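Local structure of aspartate aminotransferase (Rhodobacter sphaeroides, 3NRA) at residues Leu105-Gly110 against Tyr289-Leu294. The protein probably catalyses the pyridoxal-phosphate-dependent transfer of an amino group from L-aspartate to 2-oxoglutarate, giving oxaloacetate and L-glutamate. Sequence-based numbering, arbitrary orientation.
Sequences LIITPG and YSQAVL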
ATOM      1  N   LEU B 105      11.438 -13.298  -3.563  1.00 14.41           N
ATOM      2  CA  LEU B 105      10.089 -13.406  -2.964  1.00 14.50           C
ATOM      3  C   LEU B 105       9.809 -12.185  -2.102  1.00 14.45           C
ATOM      4  O   LEU B 105      10.547 -11.901  -1.201  1.00 14.64           O
ATOM      5  CB  LEU B 105       9.946 -14.668  -2.130  1.00 14.42           C
ATOM      6  CG  LEU B 105       8.595 -14.879  -1.424  1.00 14.83           C
ATOM      7  CD1 LEU B 105       7.374 -14.871  -2.426  1.00 11.20           C
ATOM      8  CD2 LEU B 105       8.626 -16.163  -0.636  1.00 13.05           C
ATOM      9  N   ILE B 106       8.741 -11.463  -2.429  1.00 14.02           N
ATOM     10  CA  ILE B 106       8.329 -10.281  -1.685  1.00 13.98           C
ATOM     11  C   ILE B 106       6.898 -10.481  -1.244  1.00 13.41           C
ATOM     12  O   ILE B 106       6.095 -11.052  -2.004  1.00 12.76           O
ATOM     13  CB  ILE B 106       8.458  -8.983  -2.547  1.00 13.71           C
ATOM     14  CG1 ILE B 106       8.169  -7.748  -1.711  1.00 14.82           C
ATOM     15  CG2 ILE B 106       7.540  -9.033  -3.767  1.00 14.48           C
ATOM     16  CD1 ILE B 106       8.521  -6.368  -2.443  1.00 14.71           C
ATOM     17  N   ILE B 107       6.604 -10.068   0.012  1.00 12.73           N
ATOM     18  CA  ILE B 107       5.253  -9.992   0.524  1.00 12.31           C
ATOM     19  C   ILE B 107       4.739  -8.552   0.468  1.00 12.66           C
ATOM     20  O   ILE B 107       5.414  -7.635   0.939  1.00 13.32           O
ATOM     21  CB  ILE B 107       5.164 -10.452   1.963  1.00 12.09           C
ATOM     22  CG1 ILE B 107       5.759 -11.874   2.120  1.00 12.35           C
ATOM     23  CG2 ILE B 107       3.672 -10.414   2.427  1.00 10.79           C
ATOM     24  CD1 ILE B 107       5.750 -12.411   3.593  1.00 11.07           C
ATOM     25  N   THR B 108       3.514  -8.381  -0.052  1.00 12.61           N
ATOM     26  CA  THR B 108       3.004  -7.076  -0.501  1.00 12.59           C
ATOM     27  C   THR B 108       1.588  -6.808   0.061  1.00 13.17           C
ATOM     28  O   THR B 108       0.885  -7.764   0.491  1.00 12.75           O
ATOM     29  CB  THR B 108       2.881  -7.025  -2.038  1.00 12.24           C
ATOM     30  OG1 THR B 108       2.057  -8.103  -2.468  1.00 12.76           O
ATOM     31  CG2 THR B 108       4.255  -7.122  -2.730  1.00 10.79           C
ATOM     32  N   PRO B 109       1.148  -5.516   0.036  1.00 13.13           N
ATOM     33  CA  PRO B 109      -0.231  -5.183   0.423  1.00 13.73           C
ATOM     34  C   PRO B 109      -1.244  -5.613  -0.657  1.00 13.65           C
ATOM     35  O   PRO B 109      -1.590  -4.825  -1.561  1.00 12.82           O
ATOM     36  CB  PRO B 109      -0.202  -3.672   0.616  1.00 13.91           C
ATOM     37  CG  PRO B 109       1.026  -3.196  -0.167  1.00 14.90           C
ATOM     38  CD  PRO B 109       1.991  -4.309  -0.149  1.00 13.69           C
ATOM     39  N   GLY B 110      -1.692  -6.870  -0.555  1.00 12.68           N
ATOM     40  CA  GLY B 110      -2.555  -7.463  -1.557  1.00 12.82           C
ATOM     41  C   GLY B 110      -1.742  -7.844  -2.777  1.00 13.04           C
ATOM     42  O   GLY B 110      -0.545  -7.479  -2.901  1.00 12.02           O
ATOM     43  N   TYR B 289       1.298  -7.454  11.332  1.00 12.73           N
ATOM     44  CA  TYR B 289       0.432  -8.429  11.972  1.00 13.56           C
ATOM     45  C   TYR B 289      -0.276  -9.296  10.947  1.00 14.03           C
ATOM     46  O   TYR B 289      -0.391 -10.517  11.135  1.00 14.58           O
ATOM     47  CB  TYR B 289      -0.595  -7.756  12.883  1.00 13.74           C
ATOM     48  CG  TYR B 289      -0.004  -7.026  14.103  1.00 14.38           C
ATOM     49  CD1 TYR B 289       1.002  -7.586  14.864  1.00 14.78           C
ATOM     50  CD2 TYR B 289      -0.505  -5.799  14.507  1.00 16.04           C
ATOM     51  CE1 TYR B 289       1.523  -6.923  15.951  1.00 16.88           C
ATOM     52  CE2 TYR B 289      -0.002  -5.141  15.621  1.00 15.17           C
ATOM     53  CZ  TYR B 289       1.015  -5.688  16.316  1.00 15.40           C
ATOM     54  OH  TYR B 289       1.526  -5.038  17.400  1.00 15.25           O
ATOM     55  N   SER B 290      -0.718  -8.681   9.841  1.00 14.94           N
ATOM     56  CA  SER B 290      -1.383  -9.425   8.749  1.00 14.26           C
ATOM     57  C   SER B 290      -0.517 -10.546   8.246  1.00 14.80           C
ATOM     58  O   SER B 290      -1.021 -11.617   7.926  1.00 15.63           O
ATOM     59  CB  SER B 290      -1.752  -8.501   7.574  1.00 13.87           C
ATOM     60  OG  SER B 290      -2.881  -7.720   7.874  1.00 13.47           O
ATOM     61  N   GLN B 291       0.793 -10.308   8.172  1.00 15.57           N
ATOM     62  CA  GLN B 291       1.711 -11.275   7.554  1.00 14.62           C
ATOM     63  C   GLN B 291       1.594 -12.660   8.186  1.00 15.44           C
ATOM     64  O   GLN B 291       1.579 -13.657   7.481  1.00 14.14           O
ATOM     65  CB  GLN B 291       3.142 -10.770   7.613  1.00 14.47           C
ATOM     66  CG  GLN B 291       3.445  -9.655   6.602  1.00 14.01           C
ATOM     67  CD  GLN B 291       4.892  -9.263   6.610  1.00 13.77           C
ATOM     68  OE1 GLN B 291       5.764 -10.122   6.563  1.00 14.25           O
ATOM     69  NE2 GLN B 291       5.171  -7.944   6.690  1.00 12.22           N
ATOM     70  N   ALA B 292       1.391 -12.687   9.513  1.00 16.04           N
ATOM     71  CA  ALA B 292       1.256 -13.899  10.277  1.00 15.93           C
ATOM     72  C   ALA B 292       0.221 -14.881   9.736  1.00 16.15           C
ATOM     73  O   ALA B 292       0.393 -16.073   9.938  1.00 16.42           O
ATOM     74  CB  ALA B 292       0.921 -13.563  11.816  1.00 16.03           C
ATOM     75  N   VAL B 293      -0.866 -14.403   9.085  1.00 15.08           N
ATOM     76  CA  VAL B 293      -1.892 -15.341   8.580  1.00 15.43           C
ATOM     77  C   VAL B 293      -1.355 -16.222   7.440  1.00 15.64           C
ATOM     78  O   VAL B 293      -1.868 -17.328   7.219  1.00 15.98           O
ATOM     79  CB  VAL B 293      -3.206 -14.650   8.115  1.00 15.98           C
ATOM     80  CG1 VAL B 293      -3.769 -13.733   9.229  1.00 14.90           C
ATOM     81  CG2 VAL B 293      -2.992 -13.893   6.801  1.00 15.41           C
ATOM     82  N   LEU B 294      -0.303 -15.754   6.762  1.00 14.38           N
ATOM     83  CA  LEU B 294       0.328 -16.509   5.683  1.00 14.96           C
ATOM     84  C   LEU B 294       1.041 -17.757   6.149  1.00 16.02           C
ATOM     85  O   LEU B 294       1.337 -18.620   5.330  1.00 16.40           O
ATOM     86  CB  LEU B 294       1.334 -15.623   4.908  1.00 13.74           C
ATOM     87  CG  LEU B 294       0.724 -14.414   4.185  1.00 13.72           C
ATOM     88  CD1 LEU B 294       1.814 -13.512   3.637  1.00 13.37           C
ATOM     89  CD2 LEU B 294      -0.211 -14.886   3.063  1.00 11.70           C
TER
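I107 sets both branch ends of its side chain against L294 CD1 and one of them, CD1, also against Q291 OE1, and it is the one residue of 105-110 that touches 289-294. With CG2 anti to the backbone N and CG1 anti to the carbonyl carbon (chi1 -55°), both branches are turned towards the leucine methyl. CG2 comes tip to tip with L294, lying 3.8 Å from L294 CD1. The extended CG1 arm (chi2 178°) carries CD1 past that same methyl, with I107 CD1 4.1 Å from L294 CD1, and on to the amide of Q291, where I107 CD1 sits 3.7 Å from OE1. A methyl can offer this oxygen only van der Waals contact; OE1 accepts its hydrogen bond from the backbone N of D80, while NE2 donates to A286 O and also bonds T75 OG1. Three bonds thus fix the rotation of the buried amide beside an apolar methyl. L294 lies one helical turn after Q291, its N bonded to Q291 O (2.9 Å), and both side chains reach I107; I83 of helix 81-95 packs against both. Beyond I107, T108 OG1 donates to G110 O (2.7 Å) across the inverse gamma turn centred on P109. The contact joins edge strand 105-108 of the seven-stranded mixed sheet to the region of helix 288-291, within the large PLP-binding domain characteristic of class-I, fold-type I aminotransferases.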